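Local coordinates for phosphodiesterase (PDB 4G75), which is a colicin M-like bacteriocin of Pseudomonas aeruginosa, a magnesium-binding phosphodiesterase that probably blocks peptidoglycan synthesis by cleaving lipid II, as colicin M does, at residues D53-L58 against N249-T254; D16-N21 against A109-Q114. One frame throughout, in Å; residues are numbered along the deposited sequence. Where two conformers were deposited one is given.

Overall arrangement
Both contacts draw together parts of the chain that are far apart in sequence. Interaction 1 joins the N-terminal end of helix 55-65 to the loop leading into helix 255-264, and so ties the helical N-terminal part to the segment that follows strand 229-243 of the colicin M family region. Interaction 2 stays within the helical part, between the start of helix 18-24 and the end of helix 106-113. Their centres are about 22 Å apart, the nearest atoms about 9 Å, and helix 34-49 is touched by side chains of both. Interaction 1 is nearer the metal site of Val211, Glu213 and Asp241: the Trp54 side chain is about 14 Å from the magnesium ion.

Interaction 1: residues D53-L58 against N249-T254; sequences DWEKPL and NHRTET. With EDO (1,2-ethanediol), chain F.
Glu55 and Arg251 form a two-pronged salt bridge that joins the N-terminal end of helix 55-65 to the loop before helix 255-264 in the colicin M family region. The guanidinium presents its side to the carboxylate: NE of Arg251 binds OE2 of Glu55 at 2.9 Å, and NH2 of Arg251 binds OE1 of Glu55 at 2.8 Å. Both oxygens use their syn lone pairs, and the two groups lie nearly coplanar, 16° apart, which fixes the rotation of each. A bend in the Glu55 chain (chi2 97°) brings the carboxylate round to this position. OE2 of Glu55 also accepts a hydrogen bond from a water that in turn accepts the backbone N-H of Arg251, linking the carboxylate indirectly to that residue's main chain.

Next to this pair the packing is close. OG1 of Thr254 sits 3.4 Å from CB of Glu55, CG2 of Thr254 lies against CG of Lys56, and Tyr73 touches both Lys56 and Thr254. Met258 of helix 255-264 touches the side chains of Trp54 and Glu55.

The solvent side is looser, carried by one salt bridge between two long side chains. Glu253, exposed, crosses Lys56 at about a right angle, and Lys56 runs extended beyond CG to place NZ 2.7 Å from OE2 of Glu253, approaching from above the carboxylate plane.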
loop_
_atom_site.group_PDB
_atom_site.type_symbol
_atom_site.label_atom_id
_atom_site.label_comp_id
_atom_site.label_asym_id
_atom_site.label_seq_id
_atom_site.Cartn_x
_atom_site.Cartn_y
_atom_site.Cartn_z
ATOM N N ASP A 53 1.293 -9.920 4.395
ATOM C CA ASP A 53 0.702 -11.056 3.695
ATOM C C ASP A 53 -0.802 -10.823 3.585
ATOM O O ASP A 53 -1.588 -11.503 4.234
ATOM C CB ASP A 53 1.001 -12.332 4.488
ATOM C CG ASP A 53 0.725 -13.603 3.701
ATOM O OD1 ASP A 53 0.837 -13.587 2.454
ATOM O OD2 ASP A 53 0.407 -14.631 4.340
ATOM N N TRP A 54 -1.201 -9.852 2.763
ATOM C CA TRP A 54 -2.559 -9.312 2.835
ATOM C C TRP A 54 -3.544 -9.905 1.830
ATOM O O TRP A 54 -4.760 -9.875 2.052
ATOM C CB TRP A 54 -2.527 -7.785 2.688
ATOM C CG TRP A 54 -2.125 -7.308 1.323
ATOM C CD1 TRP A 54 -0.863 -7.255 0.808
ATOM C CD2 TRP A 54 -2.996 -6.808 0.296
ATOM N NE1 TRP A 54 -0.893 -6.759 -0.474
ATOM C CE2 TRP A 54 -2.190 -6.474 -0.811
ATOM C CE3 TRP A 54 -4.378 -6.610 0.209
ATOM C CZ2 TRP A 54 -2.719 -5.953 -1.988
ATOM C CZ3 TRP A 54 -4.898 -6.089 -0.961
ATOM C CH2 TRP A 54 -4.072 -5.770 -2.044
ATOM N N GLU A 55 -3.019 -10.416 0.723
ATOM C CA GLU A 55 -3.856 -10.966 -0.336
ATOM C C GLU A 55 -4.582 -12.224 0.130
ATOM O O GLU A 55 -5.786 -12.367 -0.061
ATOM C CB GLU A 55 -3.012 -11.292 -1.571
ATOM C CG GLU A 55 -2.330 -10.083 -2.212
ATOM C CD GLU A 55 -0.896 -9.925 -1.760
ATOM O OE1 GLU A 55 -0.583 -10.283 -0.602
ATOM O OE2 GLU A 55 -0.079 -9.442 -2.566
ATOM N N LYS A 56 -3.846 -13.138 0.749
ATOM C CA LYS A 56 -4.423 -14.424 1.121
ATOM C C LYS A 56 -5.590 -14.330 2.114
ATOM O O LYS A 56 -6.641 -14.920 1.881
ATOM C CB LYS A 56 -3.336 -15.392 1.593
ATOM C CG LYS A 56 -2.430 -15.871 0.462
ATOM C CD LYS A 56 -1.257 -16.675 1.014
ATOM C CE LYS A 56 -0.322 -17.130 -0.097
ATOM N NZ LYS A 56 0.750 -18.001 0.436
ATOM N N PRO A 57 -5.432 -13.563 3.202
ATOM C CA PRO A 57 -6.568 -13.471 4.130
ATOM C C PRO A 57 -7.825 -12.904 3.470
ATOM O O PRO A 57 -8.918 -13.404 3.725
ATOM C CB PRO A 57 -6.078 -12.513 5.224
ATOM C CG PRO A 57 -4.602 -12.389 5.033
ATOM C CD PRO A 57 -4.263 -12.780 3.644
ATOM N N LEU A 58 -7.676 -11.875 2.635
ATOM C CA LEU A 58 -8.828 -11.280 1.976
ATOM C C LEU A 58 -9.419 -12.218 0.933
ATOM O O LEU A 58 -10.636 -12.334 0.814
ATOM C CB LEU A 58 -8.467 -9.936 1.342
ATOM C CG LEU A 58 -8.209 -8.789 2.317
ATOM C CD1 LEU A 58 -7.791 -7.548 1.532
ATOM C CD2 LEU A 58 -9.452 -8.501 3.140
ATOM N N ASN A 249 0.459 -4.859 -11.164
ATOM C CA ASN A 249 1.041 -4.639 -9.841
ATOM C C ASN A 249 0.845 -5.786 -8.860
ATOM O O ASN A 249 1.366 -5.729 -7.750
ATOM C CB ASN A 249 0.481 -3.359 -9.202
ATOM C CG ASN A 249 0.666 -2.142 -10.078
ATOM O OD1 ASN A 249 1.534 -2.114 -10.949
ATOM N ND2 ASN A 249 -0.153 -1.124 -9.846
ATOM N N HIS A 250 0.104 -6.819 -9.257
ATOM C CA HIS A 250 -0.151 -7.952 -8.362
ATOM C C HIS A 250 1.110 -8.768 -8.119
ATOM O O HIS A 250 1.885 -9.031 -9.047
ATOM C CB HIS A 250 -1.217 -8.899 -8.937
ATOM C CG HIS A 250 -2.558 -8.268 -9.148
ATOM N ND1 HIS A 250 -3.059 -7.281 -8.328
ATOM C CD2 HIS A 250 -3.525 -8.521 -10.065
ATOM C CE1 HIS A 250 -4.264 -6.932 -8.745
ATOM N NE2 HIS A 250 -4.569 -7.668 -9.799
ATOM N N ARG A 251 1.307 -9.190 -6.875
ATOM C CA ARG A 251 2.368 -10.141 -6.582
ATOM C C ARG A 251 2.005 -11.483 -7.227
ATOM O O ARG A 251 0.831 -11.853 -7.305
ATOM C CB ARG A 251 2.620 -10.237 -5.076
ATOM C CG ARG A 251 3.242 -8.960 -4.514
ATOM C CD ARG A 251 3.828 -9.149 -3.123
ATOM N NE ARG A 251 2.802 -9.360 -2.103
ATOM C CZ ARG A 251 3.059 -9.464 -0.803
ATOM N NH1 ARG A 251 4.309 -9.378 -0.364
ATOM N NH2 ARG A 251 2.071 -9.655 0.061
ATOM N N THR A 252 3.014 -12.194 -7.712
ATOM C CA THR A 252 2.820 -13.372 -8.556
ATOM C C THR A 252 1.964 -14.467 -7.927
ATOM O O THR A 252 1.050 -15.008 -8.555
ATOM C CB THR A 252 4.181 -13.988 -8.941
ATOM O OG1 THR A 252 5.031 -12.964 -9.465
ATOM C CG2 THR A 252 4.001 -15.082 -9.979
ATOM N N GLU A 253 2.282 -14.809 -6.686
ATOM C CA GLU A 253 1.654 -15.964 -6.042
ATOM C C GLU A 253 0.124 -15.948 -6.033
ATOM O O GLU A 253 -0.512 -16.980 -6.232
ATOM C CB GLU A 253 2.172 -16.162 -4.616
ATOM C CG GLU A 253 1.629 -17.436 -3.975
ATOM C CD GLU A 253 2.185 -17.698 -2.591
ATOM O OE1 GLU A 253 2.989 -16.880 -2.098
ATOM O OE2 GLU A 253 1.810 -18.728 -1.993
ATOM N N THR A 254 -0.462 -14.781 -5.799
ATOM C CA THR A 254 -1.908 -14.670 -5.688
ATOM C C THR A 254 -2.521 -13.830 -6.809
ATOM O O THR A 254 -3.680 -13.424 -6.723
ATOM C CB THR A 254 -2.298 -14.036 -4.339
ATOM O OG1 THR A 254 -1.453 -12.905 -4.089
ATOM C CG2 THR A 254 -2.118 -15.033 -3.213
HETATM C C1 EDO F . 4.551 -7.009 -7.969
HETATM O O1 EDO F . 4.162 -5.754 -7.400
HETATM C C2 EDO F . 4.545 -6.911 -9.495
HETATM O O2 EDO F . 5.602 -6.034 -9.916
HETATM O O HOH W 1 -0.770 -8.592 -4.843
#

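Interaction 2: residues D16-N21 against A109-Q114; sequences DFSAYN and AMNRAQ. With EDO (1,2-ethanediol), chain N.
Met110, a selenomethionine, meets Phe17 through its CG, 4.2 Å from CD2 of the ring; both side chains also lie on Asp46 of helix 34-49. At the next residue, Asn111 does most of the polar work. Its CG stands beside the backbone N (chi1 -71°), which directs the amide at the backbone of residues 16 to 18. ND2 donates to the carbonyl O of Asp16 at 3.0 Å in a nearly straight bond (175°) that lies in the planes of both groups. OD1 accepts the backbone N-H of Ser18 at 2.9 Å, with the donor well above the plane of the amide carbonyl. The acceptor thus supplies a partner for a first-turn N-H of helix 18-24, whose N-cap residue is Phe17, from the neighbouring helix 106-113. A water donates to the same OD1 and accepts the N-H of Ala19, so two N-H groups of that helix start are satisfied from this side. OE1 of Gln114, the first residue to leave helix 106-113, accepts a second hydrogen bond from this water, 2.7 Å from its oxygen, while NE2 of Gln114 donates to OD2 of Asp91. CB of Ala19 packs 3.9 Å from OE1 of Gln114, and the carbonyl O of Gln114 accepts a bond from O2 of a 1,2-ethanediol.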
loop_
_atom_site.group_PDB
_atom_site.type_symbol
_atom_site.label_atom_id
_atom_site.label_comp_id
_atom_site.label_asym_id
_atom_site.label_seq_id
_atom_site.Cartn_x
_atom_site.Cartn_y
_atom_site.Cartn_z
ATOM N N ASP A 16 -1.261 -11.451 20.210
ATOM C CA ASP A 16 -0.815 -10.062 20.138
ATOM C C ASP A 16 -1.957 -9.101 19.833
ATOM O O ASP A 16 -1.816 -7.887 19.999
ATOM C CB ASP A 16 0.271 -9.896 19.079
ATOM C CG ASP A 16 1.602 -10.452 19.529
ATOM O OD1 ASP A 16 1.997 -10.162 20.677
ATOM O OD2 ASP A 16 2.252 -11.160 18.730
ATOM N N PHE A 17 -3.091 -9.645 19.408
ATOM C CA PHE A 17 -4.169 -8.811 18.894
ATOM C C PHE A 17 -5.391 -8.759 19.794
ATOM O O PHE A 17 -5.992 -9.776 20.107
ATOM C CB PHE A 17 -4.499 -9.229 17.465
ATOM C CG PHE A 17 -3.304 -9.179 16.569
ATOM C CD1 PHE A 17 -2.589 -10.328 16.275
ATOM C CD2 PHE A 17 -2.848 -7.965 16.081
ATOM C CE1 PHE A 17 -1.459 -10.272 15.474
ATOM C CE2 PHE A 17 -1.724 -7.905 15.288
ATOM C CZ PHE A 17 -1.028 -9.056 14.984
ATOM N N SER A 18 -5.729 -7.542 20.202
ATOM C CA SER A 18 -6.784 -7.305 21.182
ATOM C C SER A 18 -8.122 -7.917 20.776
ATOM O O SER A 18 -8.874 -8.405 21.617
ATOM C CB SER A 18 -6.937 -5.804 21.424
ATOM O OG SER A 18 -5.717 -5.247 21.885
ATOM N N ALA A 19 -8.422 -7.885 19.482
ATOM C CA ALA A 19 -9.702 -8.412 19.020
ATOM C C ALA A 19 -9.783 -9.922 19.214
ATOM O O ALA A 19 -10.812 -10.450 19.639
ATOM C CB ALA A 19 -9.948 -8.034 17.556
ATOM N N TYR A 20 -8.697 -10.613 18.893
ATOM C CA TYR A 20 -8.605 -12.040 19.127
ATOM C C TYR A 20 -8.760 -12.330 20.617
ATOM O O TYR A 20 -9.526 -13.214 21.006
ATOM C CB TYR A 20 -7.277 -12.591 18.607
ATOM C CG TYR A 20 -6.990 -13.989 19.084
ATOM C CD1 TYR A 20 -7.435 -15.097 18.368
ATOM C CD2 TYR A 20 -6.288 -14.203 20.263
ATOM C CE1 TYR A 20 -7.179 -16.377 18.809
ATOM C CE2 TYR A 20 -6.027 -15.482 20.717
ATOM C CZ TYR A 20 -6.478 -16.562 19.991
ATOM O OH TYR A 20 -6.212 -17.826 20.454
ATOM N N ASN A 21 -8.045 -11.577 21.450
ATOM C CA ASN A 21 -8.135 -11.772 22.898
ATOM C C ASN A 21 -9.551 -11.564 23.425
ATOM O O ASN A 21 -9.978 -12.250 24.353
ATOM C CB ASN A 21 -7.145 -10.870 23.642
ATOM C CG ASN A 21 -5.707 -11.182 23.292
ATOM O OD1 ASN A 21 -5.366 -12.330 23.026
ATOM N ND2 ASN A 21 -4.856 -10.161 23.284
ATOM N N ALA A 109 -0.608 -0.387 15.869
ATOM C CA ALA A 109 -1.411 0.262 14.848
ATOM C C ALA A 109 -2.693 -0.526 14.591
ATOM O O ALA A 109 -3.766 0.053 14.484
ATOM C CB ALA A 109 -0.602 0.419 13.563
HETATM N N MSE A 110 -2.579 -1.848 14.507
HETATM C CA MSE A 110 -3.746 -2.681 14.247
HETATM C C MSE A 110 -4.677 -2.739 15.457
HETATM O O MSE A 110 -5.889 -2.659 15.309
HETATM C CB MSE A 110 -3.344 -4.091 13.830
HETATM C CG MSE A 110 -4.534 -5.003 13.590
HETATM SE SE MSE A 110 -5.628 -4.403 12.078
HETATM C CE MSE A 110 -4.511 -5.196 10.681
ATOM N N ASN A 111 -4.121 -2.877 16.654
ATOM C CA ASN A 111 -4.970 -2.906 17.846
ATOM C C ASN A 111 -5.725 -1.604 18.044
ATOM O O ASN A 111 -6.893 -1.605 18.443
ATOM C CB ASN A 111 -4.165 -3.267 19.093
ATOM C CG ASN A 111 -3.740 -4.719 19.103
ATOM O OD1 ASN A 111 -4.385 -5.565 18.487
ATOM N ND2 ASN A 111 -2.647 -5.015 19.806
ATOM N N ARG A 112 -5.065 -0.489 17.752
ATOM C CA ARG A 112 -5.718 0.812 17.834
ATOM C C ARG A 112 -6.856 0.880 16.824
ATOM O O ARG A 112 -7.964 1.314 17.147
ATOM C CB ARG A 112 -4.715 1.950 17.600
ATOM C CG ARG A 112 -5.217 3.316 18.051
ATOM C CD ARG A 112 -4.267 4.453 17.672
ATOM N NE ARG A 112 -2.896 4.246 18.146
ATOM C CZ ARG A 112 -2.487 4.428 19.401
ATOM N NH1 ARG A 112 -3.347 4.799 20.344
ATOM N NH2 ARG A 112 -1.220 4.211 19.720
ATOM N N ALA A 113 -6.578 0.440 15.598
ATOM C CA ALA A 113 -7.583 0.419 14.549
ATOM C C ALA A 113 -8.776 -0.473 14.898
ATOM O O ALA A 113 -9.902 -0.197 14.482
ATOM C CB ALA A 113 -6.957 -0.020 13.196
ATOM N N GLN A 114 -8.538 -1.530 15.667
ATOM C CA GLN A 114 -9.600 -2.494 15.949
ATOM C C GLN A 114 -10.259 -2.263 17.305
ATOM O O GLN A 114 -11.071 -3.069 17.747
ATOM C CB GLN A 114 -9.085 -3.934 15.808
ATOM C CG GLN A 114 -8.617 -4.235 14.387
ATOM C CD GLN A 114 -8.405 -5.713 14.100
ATOM O OE1 GLN A 114 -7.728 -6.422 14.847
ATOM N NE2 GLN A 114 -8.976 -6.179 12.999
HETATM C C1 EDO N . -10.814 -3.887 21.804
HETATM O O1 EDO N . -12.194 -4.123 22.100
HETATM C C2 EDO N . -10.266 -5.063 21.006
HETATM O O2 EDO N . -10.938 -5.146 19.743
HETATM O O HOH W 2 -6.950 -6.417 17.413
#